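Local coordinates for protein urea carboxylase (Thermus thermophilus, PDB 3OEP) that is of unknown function, being a fused homologue of KipI and KipA built from cyclophilin-like domains, with hydrolase activity and ATP binding assigned only tentatively, at residues Glu26-Ala31 and Arg62-Leu67; Thr185-Arg190 and Leu245-Ser250. All coordinates share one frame; numbering follows the deposited sequence.

Contact 1 (26-31 with 62-67) and contact 2 (185-190 with 245-250) follow one another along the chain, the first closing before the second opens. Their centres lie 20 Å apart and their nearest atoms about 7 Å apart, so the two do not touch. Contact 1 is peripheral, about 25 Å from the centre of the chain, and joins two helices within the KipI-like half. Contact 2 is more central, about 11 Å from that point, and joins loops assigned to the C-D and A-B families, consistent with a meeting of the two halves. L29, on helix 15-30 but not in contact with 62-67, touches L241 and H244, the latter next to L245.

Contact 1: residues Glu26-Ala31 and Arg62-Leu67; sequences EALLRA and RLLKGL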
loop_
_atom_site.group_PDB
_atom_site.type_symbol
_atom_site.label_atom_id
_atom_site.label_comp_id
_atom_site.label_asym_id
_atom_site.label_seq_id
_atom_site.Cartn_x
_atom_site.Cartn_y
_atom_site.Cartn_z
ATOM N N GLU A 26 -8.174 -10.866 15.384
ATOM C CA GLU A 26 -8.625 -12.150 14.834
ATOM C C GLU A 26 -10.141 -12.297 14.899
ATOM O O GLU A 26 -10.760 -12.738 13.934
ATOM C CB GLU A 26 -7.944 -13.323 15.552
ATOM C CG GLU A 26 -6.497 -13.510 15.133
ATOM C CD GLU A 26 -5.725 -14.509 15.989
ATOM O OE1 GLU A 26 -6.280 -15.031 16.983
ATOM O OE2 GLU A 26 -4.545 -14.765 15.667
ATOM N N ALA A 27 -10.727 -11.924 16.034
ATOM C CA ALA A 27 -12.177 -12.007 16.215
ATOM C C ALA A 27 -12.919 -11.107 15.218
ATOM O O ALA A 27 -13.945 -11.504 14.662
ATOM C CB ALA A 27 -12.560 -11.658 17.648
ATOM N N LEU A 28 -12.394 -9.905 14.990
ATOM C CA LEU A 28 -12.982 -8.981 14.012
ATOM C C LEU A 28 -12.852 -9.507 12.591
ATOM O O LEU A 28 -13.808 -9.440 11.821
ATOM C CB LEU A 28 -12.340 -7.596 14.098
ATOM C CG LEU A 28 -12.718 -6.730 15.299
ATOM C CD1 LEU A 28 -11.781 -5.533 15.401
ATOM C CD2 LEU A 28 -14.173 -6.273 15.211
ATOM N N LEU A 29 -11.674 -10.021 12.244
ATOM C CA LEU A 29 -11.404 -10.477 10.875
ATOM C C LEU A 29 -12.194 -11.754 10.537
ATOM O O LEU A 29 -12.517 -12.010 9.373
ATOM C CB LEU A 29 -9.896 -10.669 10.656
ATOM C CG LEU A 29 -9.083 -9.364 10.708
ATOM C CD1 LEU A 29 -7.599 -9.620 10.913
ATOM C CD2 LEU A 29 -9.323 -8.527 9.443
ATOM N N ARG A 30 -12.516 -12.529 11.567
ATOM C CA ARG A 30 -13.358 -13.717 11.445
ATOM C C ARG A 30 -14.796 -13.356 11.057
ATOM O O ARG A 30 -15.439 -14.079 10.294
ATOM C CB ARG A 30 -13.344 -14.459 12.789
ATOM C CG ARG A 30 -13.894 -15.868 12.798
ATOM C CD ARG A 30 -13.695 -16.471 14.188
ATOM N NE ARG A 30 -12.270 -16.580 14.504
ATOM C CZ ARG A 30 -11.694 -16.272 15.669
ATOM N NH1 ARG A 30 -12.394 -15.805 16.700
ATOM N NH2 ARG A 30 -10.381 -16.422 15.801
ATOM N N ALA A 31 -15.287 -12.235 11.583
ATOM C CA ALA A 31 -16.664 -11.799 11.369
ATOM C C ALA A 31 -16.721 -10.272 11.325
ATOM O O ALA A 31 -17.229 -9.638 12.250
ATOM C CB ALA A 31 -17.555 -12.338 12.481
ATOM N N ARG A 62 -18.178 -0.745 21.264
ATOM C CA ARG A 62 -19.111 -1.641 21.955
ATOM C C ARG A 62 -18.937 -3.081 21.461
ATOM O O ARG A 62 -18.891 -4.017 22.267
ATOM C CB ARG A 62 -20.563 -1.162 21.779
ATOM C CG ARG A 62 -21.649 -2.135 22.269
ATOM C CD ARG A 62 -21.477 -2.557 23.729
ATOM N NE ARG A 62 -21.876 -1.529 24.689
ATOM C CZ ARG A 62 -23.134 -1.236 25.021
ATOM N NH1 ARG A 62 -24.159 -1.869 24.454
ATOM N NH2 ARG A 62 -23.372 -0.286 25.922
ATOM N N LEU A 63 -18.817 -3.247 20.143
ATOM C CA LEU A 63 -18.569 -4.563 19.542
ATOM C C LEU A 63 -17.335 -5.244 20.132
ATOM O O LEU A 63 -17.368 -6.440 20.438
ATOM C CB LEU A 63 -18.404 -4.452 18.022
ATOM C CG LEU A 63 -19.663 -4.250 17.185
ATOM C CD1 LEU A 63 -19.283 -3.979 15.738
ATOM C CD2 LEU A 63 -20.592 -5.458 17.289
ATOM N N LEU A 64 -16.255 -4.479 20.303
ATOM C CA LEU A 64 -14.999 -5.027 20.821
ATOM C C LEU A 64 -15.164 -5.691 22.193
ATOM O O LEU A 64 -14.501 -6.690 22.481
ATOM C CB LEU A 64 -13.913 -3.944 20.887
ATOM C CG LEU A 64 -13.370 -3.456 19.542
ATOM C CD1 LEU A 64 -12.535 -2.189 19.712
ATOM C CD2 LEU A 64 -12.553 -4.548 18.869
ATOM N N LYS A 65 -16.051 -5.144 23.023
ATOM C CA LYS A 65 -16.302 -5.686 24.363
ATOM C C LYS A 65 -17.016 -7.041 24.335
ATOM O O LYS A 65 -16.890 -7.829 25.275
ATOM C CB LYS A 65 -17.114 -4.692 25.198
ATOM C CG LYS A 65 -16.396 -3.383 25.469
ATOM N N GLY A 66 -17.759 -7.307 23.261
ATOM C CA GLY A 66 -18.504 -8.559 23.115
ATOM C C GLY A 66 -17.745 -9.690 22.438
ATOM O O GLY A 66 -18.245 -10.812 22.369
ATOM N N LEU A 67 -16.543 -9.407 21.936
ATOM C CA LEU A 67 -15.738 -10.418 21.243
ATOM C C LEU A 67 -15.046 -11.364 22.229
ATOM O O LEU A 67 -14.877 -11.018 23.401
ATOM C CB LEU A 67 -14.689 -9.751 20.345
ATOM C CG LEU A 67 -15.225 -8.937 19.164
ATOM C CD1 LEU A 67 -14.084 -8.225 18.448
ATOM C CD2 LEU A 67 -16.003 -9.816 18.193
#
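A27 and L28, near the C-terminal end of helix 15-30, meet L64 of helix 57-66 and L67, which follows it, in a small, wholly apolar contact that buries 191 Å² over both sides. No hydrogen bond crosses it. The methyl group of A27 lies against L67 along much of that side chain: CB of A27 is 3.8 Å from CD1 of L67, and CB, CG and CD2 of L67 are all close to the same methyl. With only this one carbon on the A27 side, the backbones come near, the CA atoms of A27 and L67 being 6.4 Å apart. L28 supplies the longer reach. Its CG sits 3.7 Å from CD1 of L67, and its CD2 touches that methyl too, at 3.8 Å, so CD1 of L67 is shared between A27 and L28. The other branch of L28 turns to the second leucine, with CD1 of L28 3.7 Å from CD2 of L64. L28 crosses both leucines at about a right angle. In L67, CG stands opposite the carbonyl carbon (chi1 -65°), which carries the isobutyl group over to the facing helix. L48 of strand 45-50 touches both L28 and L64, so the cluster spans the two helices and this strand, while P68 adds to the packing on A27.

Contact 2: residues Thr185-Arg190 and Leu245-Ser250; sequences TPFLLR and LGLARS
F187 lays its ring against L245 and L247, and these three side chains carry the contact. F187 gives up the most surface. One face of its ring receives CB of L245, which stands 4.1 Å from the ring centroid and 21° off the normal, a CH-pi contact displaced toward the rim on the CE1-CZ side. From there the L245 side chain continues along the ring, bringing its CD1 to 3.7 Å from CE2 of F187. The carbonyl O of L245 also lies close by, 3.7 Å from CE1 of F187. L247 adds a lighter touch, with its CD1 coming obliquely to 4.2 Å from CZ of F187, the far end of the ring. F187 reaches this place with CG opposite its carbonyl carbon (chi1 -60°), and its ring also meets that of Y179. G246, between the two leucines, has a positive phi (92°) that suits glycine. L247 packs on I357 as well, and a backbone hydrogen bond joins L245 to G122. Neither segment is regular helix or strand; they lie in the loops before strand 194-199 and helix 255-264. The contact is consistent with a loop-built junction between the two fused cyclophilin-like regions, C-D and A-B.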
loop_
_atom_site.group_PDB
_atom_site.type_symbol
_atom_site.label_atom_id
_atom_site.label_comp_id
_atom_site.label_asym_id
_atom_site.label_seq_id
_atom_site.Cartn_x
_atom_site.Cartn_y
_atom_site.Cartn_z
ATOM N N THR A 185 -1.783 -21.355 -0.261
ATOM C CA THR A 185 -1.669 -20.582 0.968
ATOM C C THR A 185 -0.515 -19.589 0.788
ATOM O O THR A 185 0.632 -19.917 1.081
ATOM C CB THR A 185 -1.401 -21.522 2.163
ATOM O OG1 THR A 185 -2.427 -22.522 2.218
ATOM C CG2 THR A 185 -1.372 -20.755 3.472
ATOM N N PRO A 186 -0.813 -18.382 0.270
ATOM C CA PRO A 186 0.247 -17.441 -0.088
ATOM C C PRO A 186 1.186 -17.065 1.050
ATOM O O PRO A 186 2.381 -16.887 0.813
ATOM C CB PRO A 186 -0.526 -16.195 -0.538
ATOM C CG PRO A 186 -1.800 -16.714 -1.028
ATOM C CD PRO A 186 -2.132 -17.898 -0.172
ATOM N N PHE A 187 0.641 -16.927 2.259
ATOM C CA PHE A 187 1.406 -16.454 3.413
ATOM C C PHE A 187 1.748 -17.625 4.317
ATOM O O PHE A 187 0.862 -18.265 4.885
ATOM C CB PHE A 187 0.609 -15.395 4.184
ATOM C CG PHE A 187 0.271 -14.191 3.361
ATOM C CD1 PHE A 187 1.176 -13.144 3.242
ATOM C CD2 PHE A 187 -0.936 -14.114 2.673
ATOM C CE1 PHE A 187 0.882 -12.034 2.466
ATOM C CE2 PHE A 187 -1.235 -13.008 1.895
ATOM C CZ PHE A 187 -0.327 -11.964 1.793
ATOM N N LEU A 188 3.042 -17.906 4.436
ATOM C CA LEU A 188 3.521 -18.999 5.277
ATOM C C LEU A 188 3.328 -18.669 6.752
ATOM O O LEU A 188 3.096 -19.564 7.569
ATOM C CB LEU A 188 4.997 -19.250 5.010
ATOM C CG LEU A 188 5.597 -20.474 5.704
ATOM C CD1 LEU A 188 5.043 -21.746 5.086
ATOM C CD2 LEU A 188 7.110 -20.434 5.605
ATOM N N LEU A 189 3.435 -17.384 7.082
ATOM C CA LEU A 189 3.397 -16.939 8.466
ATOM C C LEU A 189 2.236 -15.997 8.706
ATOM O O LEU A 189 1.868 -15.194 7.841
ATOM C CB LEU A 189 4.703 -16.244 8.836
ATOM C CG LEU A 189 5.915 -17.171 8.884
ATOM C CD1 LEU A 189 7.201 -16.370 9.052
ATOM C CD2 LEU A 189 5.771 -18.207 9.991
ATOM N N ARG A 190 1.667 -16.105 9.898
ATOM C CA ARG A 190 0.590 -15.242 10.320
ATOM C C ARG A 190 0.980 -14.581 11.629
ATOM O O ARG A 190 1.826 -15.101 12.362
ATOM C CB ARG A 190 -0.691 -16.048 10.495
ATOM N N LEU A 245 -1.716 -8.490 6.769
ATOM C CA LEU A 245 -0.814 -9.289 5.940
ATOM C C LEU A 245 0.194 -8.432 5.184
ATOM O O LEU A 245 1.034 -8.968 4.464
ATOM C CB LEU A 245 -1.622 -10.092 4.925
ATOM C CG LEU A 245 -2.678 -11.035 5.502
ATOM C CD1 LEU A 245 -3.575 -11.541 4.367
ATOM C CD2 LEU A 245 -2.021 -12.176 6.257
ATOM N N GLY A 246 0.100 -7.111 5.323
ATOM C CA GLY A 246 0.952 -6.197 4.570
ATOM C C GLY A 246 0.386 -5.722 3.247
ATOM O O GLY A 246 1.101 -5.112 2.459
ATOM N N LEU A 247 -0.895 -6.000 2.993
ATOM C CA LEU A 247 -1.516 -5.643 1.726
ATOM C C LEU A 247 -2.089 -4.237 1.796
ATOM O O LEU A 247 -2.904 -3.932 2.668
ATOM C CB LEU A 247 -2.605 -6.653 1.365
ATOM C CG LEU A 247 -2.095 -8.070 1.115
ATOM C CD1 LEU A 247 -3.259 -9.050 1.076
ATOM C CD2 LEU A 247 -1.266 -8.133 -0.160
ATOM N N ALA A 248 -1.645 -3.382 0.880
ATOM C CA ALA A 248 -2.065 -1.980 0.849
ATOM C C ALA A 248 -3.531 -1.847 0.448
ATOM O O ALA A 248 -4.102 -2.746 -0.173
ATOM C CB ALA A 248 -1.184 -1.191 -0.123
ATOM N N ARG A 249 -4.129 -0.712 0.800
ATOM C CA ARG A 249 -5.491 -0.392 0.393
ATOM C C ARG A 249 -5.596 -0.353 -1.130
ATOM O O ARG A 249 -6.542 -0.884 -1.712
ATOM C CB ARG A 249 -5.891 0.972 0.963
ATOM C CG ARG A 249 -7.253 1.486 0.528
ATOM C CD ARG A 249 -8.375 0.517 0.834
ATOM N NE ARG A 249 -8.182 -0.135 2.119
ATOM C CZ ARG A 249 -8.314 0.454 3.302
ATOM N NH1 ARG A 249 -8.652 1.739 3.399
ATOM N NH2 ARG A 249 -8.089 -0.251 4.409
ATOM N N SER A 250 -4.615 0.288 -1.761
ATOM C CA SER A 250 -4.615 0.474 -3.208
ATOM C C SER A 250 -5.914 1.182 -3.632
ATOM O O SER A 250 -6.414 2.037 -2.906
ATOM C CB SER A 250 -4.398 -0.866 -3.922
ATOM O OG SER A 250 -4.238 -0.701 -5.325
#